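Local coordinates for protein Pa14_01140 (Pseudomonas aeruginosa, PDB 6OX6) that acts as the immunity protein for the type VI secretion effector Tas1, a (p)ppApp-synthesizing toxin, and helps prevent the toxin's early activation, at residues B[6-9]-B[13-16]; B[24-29]-B[33-38]. All coordinates share one frame; numbering follows the deposited sequence.

Interaction 1. Residues B[6-9]-B[13-16]; sequences GEAF and DIYI
Ile14 presents its whole branched side chain to Ala8 and Phe9, so that the short helix 7-11 packs against the start of strand 14-18, the strand that follows it directly in the chain. This helix-to-strand contact belongs to the hydrophobic core on one face of the antiparallel sheet, and no hydrogen bond crosses it. CG1 of Ile14 lies over one face of the Phe9 ring, 4.1 Å above its plane and displaced toward the rim. At that rim, Phe9 CE2 is 4.1 Å from CG2 of Ile14, the second branch at the beta carbon. The end of the longer branch turns from the ring toward the helix backbone: CD1 of Ile14 sits 4.0 Å from Ala8 CB and 3.9 Å from Ala8 O. The small methyl of alanine is consistent with so close an approach of the isoleucine to the helix turn. Although the first side-chain bond of Phe9 leaves in the direction away from the strand, CG lies anti to the carbonyl carbon (chi1 -73°), and the ring returns far enough for Ile14 to cross it at about a right angle.

Further out, Ile3, from a loop, and Leu59, of helix 53-61, pack on Phe9, and its ring meets Trp27 edge-to-face; Pro414 of the Tas1 chain packs on it as well, placing this small core beside the toxin. The backbone of Ile14 is hydrogen-bonded to Trp27 in the adjacent strand, which fixes the isoleucine along the sheet. Gly6 occupies the N-cap position, with backbone angles (116°/-122°) that favour glycine, and forms backbone hydrogen bonds to Tas1. Two residues beyond Ile14, and on the same side of the strand, Ile16 places CD1 near the plane of the Phe9 ring at its edge, 4.4 Å from CZ.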
# COMPACT_ATOMS: atom_id res chain seq x y z
N GLY B 6 18.50 6.41 2.73
CA GLY B 6 19.72 6.87 3.37
C GLY B 6 20.98 6.10 3.03
O GLY B 6 21.34 5.97 1.85
N GLU B 7 21.63 5.55 4.07
CA GLU B 7 23.03 5.14 3.98
C GLU B 7 23.31 4.21 2.81
O GLU B 7 24.25 4.46 2.03
CB GLU B 7 23.46 4.52 5.31
CG GLU B 7 24.31 5.58 6.03
CD GLU B 7 24.85 5.05 7.38
OE1 GLU B 7 24.69 5.68 8.46
OE2 GLU B 7 25.59 4.02 7.28
N ALA B 8 22.49 3.18 2.63
CA ALA B 8 22.75 2.14 1.64
C ALA B 8 22.69 2.67 0.21
O ALA B 8 23.52 2.31 -0.64
CB ALA B 8 21.73 1.01 1.80
N PHE B 9 21.68 3.50 -0.09
CA PHE B 9 21.52 4.05 -1.43
C PHE B 9 22.68 4.95 -1.83
O PHE B 9 22.95 5.14 -3.02
CB PHE B 9 20.20 4.83 -1.49
CG PHE B 9 19.00 3.94 -1.50
CD1 PHE B 9 18.40 3.55 -0.31
CD2 PHE B 9 18.50 3.45 -2.69
CE1 PHE B 9 17.30 2.71 -0.31
CE2 PHE B 9 17.39 2.61 -2.71
CZ PHE B 9 16.80 2.23 -1.51
N ASP B 13 24.83 0.34 -5.48
CA ASP B 13 23.65 -0.12 -6.18
C ASP B 13 22.79 -0.99 -5.27
O ASP B 13 23.29 -1.74 -4.44
CB ASP B 13 24.06 -0.91 -7.43
CG ASP B 13 24.72 -0.03 -8.50
OD1 ASP B 13 24.92 1.19 -8.27
OD2 ASP B 13 24.98 -0.56 -9.59
N ILE B 14 21.47 -0.86 -5.44
CA ILE B 14 20.49 -1.54 -4.61
C ILE B 14 19.45 -2.17 -5.52
O ILE B 14 18.88 -1.49 -6.39
CB ILE B 14 19.80 -0.57 -3.63
CG1 ILE B 14 20.82 0.12 -2.70
CG2 ILE B 14 18.70 -1.30 -2.83
CD1 ILE B 14 21.43 -0.79 -1.73
N TYR B 15 19.17 -3.46 -5.30
CA TYR B 15 18.17 -4.20 -6.07
C TYR B 15 17.10 -4.71 -5.10
O TYR B 15 17.42 -5.26 -4.04
CB TYR B 15 18.83 -5.35 -6.84
CG TYR B 15 19.91 -4.87 -7.80
CD1 TYR B 15 21.23 -4.66 -7.36
CD2 TYR B 15 19.62 -4.60 -9.14
CE1 TYR B 15 22.23 -4.21 -8.24
CE2 TYR B 15 20.62 -4.16 -10.04
CZ TYR B 15 21.92 -3.97 -9.58
OH TYR B 15 22.89 -3.53 -10.47
N ILE B 16 15.84 -4.54 -5.50
CA ILE B 16 14.68 -4.65 -4.63
C ILE B 16 13.65 -5.56 -5.26
O ILE B 16 13.35 -5.41 -6.45
CB ILE B 16 14.07 -3.26 -4.40
CG1 ILE B 16 15.06 -2.38 -3.65
CG2 ILE B 16 12.76 -3.37 -3.73
CD1 ILE B 16 14.68 -0.92 -3.69

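Interaction 2. Residues B[24-29]-B[33-38]; sequences TYRWDH and TIHVRF
The carbonyl oxygen of Arg37 is gripped twice by Thr24 at one end of the antiparallel beta hairpin of strands 23-28 and 33-38. Thr24 N donates the regular backbone bond at 2.8 Å, while Thr24 OG1 donates in the carbonyl plane, on a lone pair, at 2.7 Å. OG1 can do so because it stands between the backbone N and the carbonyl carbon (chi1 72°); threonine thus adds a side-chain bond to the regular pairing.

Arg26-His35 and Asp28-Thr33 continue the hydrogen-bonded pairs. Alternation puts aromatic and branched residues on the other face, toward helix 53-61: Tyr25 CE2 meets Val36 CG2 at 3.4 Å, and the edge of the Trp27 ring takes Ile34 CG1 at CE3, 3.7 Å away. Ile34 and Trp27 also pack on Pro414 and Lys415 of the Tas1 chain, respectively, so this face contributes to the toxin interface. The indole NE1 is hydrogen-bonded to Phe9 O.

On the polar face, Arg26 forms a salt bridge through NE with Glu43. Its guanidinium lies nearly parallel to the imidazole of His35, the planes 14° apart, with NH2 over one ring face. A water bound by Arg26 O and Thr33 OG1 meets the edge of that imidazole, in its plane, 2.7 Å from ND1.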
# COMPACT_ATOMS: atom_id res chain seq x y z
N THR B 24 10.07 -5.41 -9.32
CA THR B 24 11.45 -5.21 -8.88
C THR B 24 11.97 -3.85 -9.34
O THR B 24 11.50 -3.26 -10.32
CB THR B 24 12.38 -6.33 -9.38
OG1 THR B 24 12.62 -6.18 -10.80
CG2 THR B 24 11.76 -7.69 -9.11
N TYR B 25 12.98 -3.35 -8.63
CA TYR B 25 13.59 -2.06 -8.92
C TYR B 25 15.10 -2.21 -8.89
O TYR B 25 15.65 -3.07 -8.17
CB TYR B 25 13.18 -0.96 -7.91
CG TYR B 25 11.70 -0.60 -7.99
CD1 TYR B 25 10.78 -1.21 -7.16
CD2 TYR B 25 11.24 0.30 -8.94
CE1 TYR B 25 9.45 -0.91 -7.24
CE2 TYR B 25 9.92 0.62 -9.02
CZ TYR B 25 9.03 0.02 -8.18
OH TYR B 25 7.70 0.32 -8.25
N ARG B 26 15.75 -1.37 -9.69
CA ARG B 26 17.20 -1.25 -9.71
C ARG B 26 17.56 0.21 -9.43
O ARG B 26 17.06 1.12 -10.10
CB ARG B 26 17.76 -1.71 -11.06
CG ARG B 26 19.24 -1.39 -11.25
CD ARG B 26 19.72 -1.88 -12.65
NE ARG B 26 19.13 -1.15 -13.77
CZ ARG B 26 19.71 -0.10 -14.35
NH1 ARG B 26 20.88 0.36 -13.91
NH2 ARG B 26 19.11 0.51 -15.37
N TRP B 27 18.39 0.41 -8.41
CA TRP B 27 18.94 1.71 -8.08
C TRP B 27 20.41 1.77 -8.50
O TRP B 27 21.20 0.87 -8.19
CB TRP B 27 18.78 1.98 -6.59
CG TRP B 27 19.63 3.06 -5.98
CD1 TRP B 27 20.74 2.89 -5.21
CD2 TRP B 27 19.42 4.49 -6.07
NE1 TRP B 27 21.24 4.12 -4.82
CE2 TRP B 27 20.45 5.11 -5.34
CE3 TRP B 27 18.46 5.29 -6.71
CZ2 TRP B 27 20.54 6.50 -5.22
CZ3 TRP B 27 18.55 6.67 -6.60
CH2 TRP B 27 19.59 7.26 -5.85
N ASP B 28 20.77 2.81 -9.22
CA ASP B 28 22.14 3.06 -9.64
C ASP B 28 22.62 4.26 -8.83
O ASP B 28 22.16 5.38 -9.03
CB ASP B 28 22.17 3.34 -11.15
CG ASP B 28 23.57 3.60 -11.70
OD1 ASP B 28 24.48 4.02 -10.95
OD2 ASP B 28 23.74 3.41 -12.92
N HIS B 29 23.53 4.02 -7.88
CA HIS B 29 23.86 5.12 -6.98
C HIS B 29 24.68 6.20 -7.69
O HIS B 29 24.47 7.39 -7.43
CB HIS B 29 24.57 4.59 -5.73
CG HIS B 29 26.02 4.30 -5.92
ND1 HIS B 29 26.47 3.10 -6.43
CD2 HIS B 29 27.12 5.04 -5.66
CE1 HIS B 29 27.79 3.12 -6.49
NE2 HIS B 29 28.21 4.28 -6.01
N THR B 33 19.59 6.94 -10.26
CA THR B 33 18.40 6.61 -11.03
C THR B 33 17.74 5.34 -10.52
O THR B 33 18.41 4.41 -10.04
CB THR B 33 18.73 6.46 -12.53
OG1 THR B 33 19.87 5.61 -12.68
CG2 THR B 33 19.06 7.82 -13.14
N ILE B 34 16.42 5.31 -10.66
CA ILE B 34 15.62 4.16 -10.32
C ILE B 34 15.04 3.64 -11.62
O ILE B 34 14.46 4.42 -12.39
CB ILE B 34 14.49 4.51 -9.35
CG1 ILE B 34 15.05 5.16 -8.08
CG2 ILE B 34 13.67 3.26 -9.07
CD1 ILE B 34 14.02 5.95 -7.30
N HIS B 35 15.18 2.34 -11.86
CA HIS B 35 14.47 1.67 -12.93
C HIS B 35 13.60 0.57 -12.36
O HIS B 35 13.90 0.03 -11.30
CB HIS B 35 15.43 1.09 -13.97
CG HIS B 35 16.00 2.12 -14.88
ND1 HIS B 35 17.10 2.88 -14.54
CD2 HIS B 35 15.60 2.55 -16.10
CE1 HIS B 35 17.36 3.72 -15.52
NE2 HIS B 35 16.47 3.55 -16.48
N VAL B 36 12.53 0.23 -13.08
CA VAL B 36 11.56 -0.75 -12.62
C VAL B 36 11.55 -1.92 -13.58
O VAL B 36 11.75 -1.73 -14.79
CB VAL B 36 10.15 -0.13 -12.50
CG1 VAL B 36 9.62 0.32 -13.89
CG2 VAL B 36 9.20 -1.11 -11.87
N ARG B 37 11.37 -3.14 -13.04
CA ARG B 37 11.23 -4.35 -13.85
C ARG B 37 10.12 -5.21 -13.24
O ARG B 37 10.29 -5.73 -12.14
CB ARG B 37 12.53 -5.14 -13.93
CG ARG B 37 12.44 -6.34 -14.85
CD ARG B 37 13.79 -6.95 -15.14
NE ARG B 37 13.65 -8.08 -16.05
CZ ARG B 37 14.62 -8.94 -16.35
NH1 ARG B 37 15.83 -8.83 -15.83
NH2 ARG B 37 14.35 -9.92 -17.19
N PHE B 38 9.00 -5.33 -13.95
CA PHE B 38 7.88 -6.12 -13.46
C PHE B 38 8.11 -7.59 -13.73
O PHE B 38 8.82 -7.95 -14.67
CB PHE B 38 6.57 -5.68 -14.11
CG PHE B 38 6.11 -4.30 -13.66
CD1 PHE B 38 6.42 -3.17 -14.40
CD2 PHE B 38 5.40 -4.15 -12.49
CE1 PHE B 38 6.02 -1.93 -13.99
CE2 PHE B 38 4.99 -2.87 -12.06
CZ PHE B 38 5.31 -1.78 -12.82
O HOH W 1 18.48 2.75 -12.20
O HOH W 2 21.23 4.60 -14.89

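Both interactions reach the same antiparallel sheet, in which strand 14-18 lies next to strand 23-28, but only interaction 2 pairs two of its strands. Interaction 1 is buried and apolar, fastening a helix to one strand without a hydrogen bond. Interaction 2 is only partly buried and more than three times as extensive: backbone bonds join its two strands, while alternating side chains make one face apolar and the other polar and hydrated. Trp27 ties the two together, bonded to the helix through its indole and to strand 14-18 through its backbone. Tas1 touches parts of the apolar side in both: the proline that meets Phe9 also packs on Ile34.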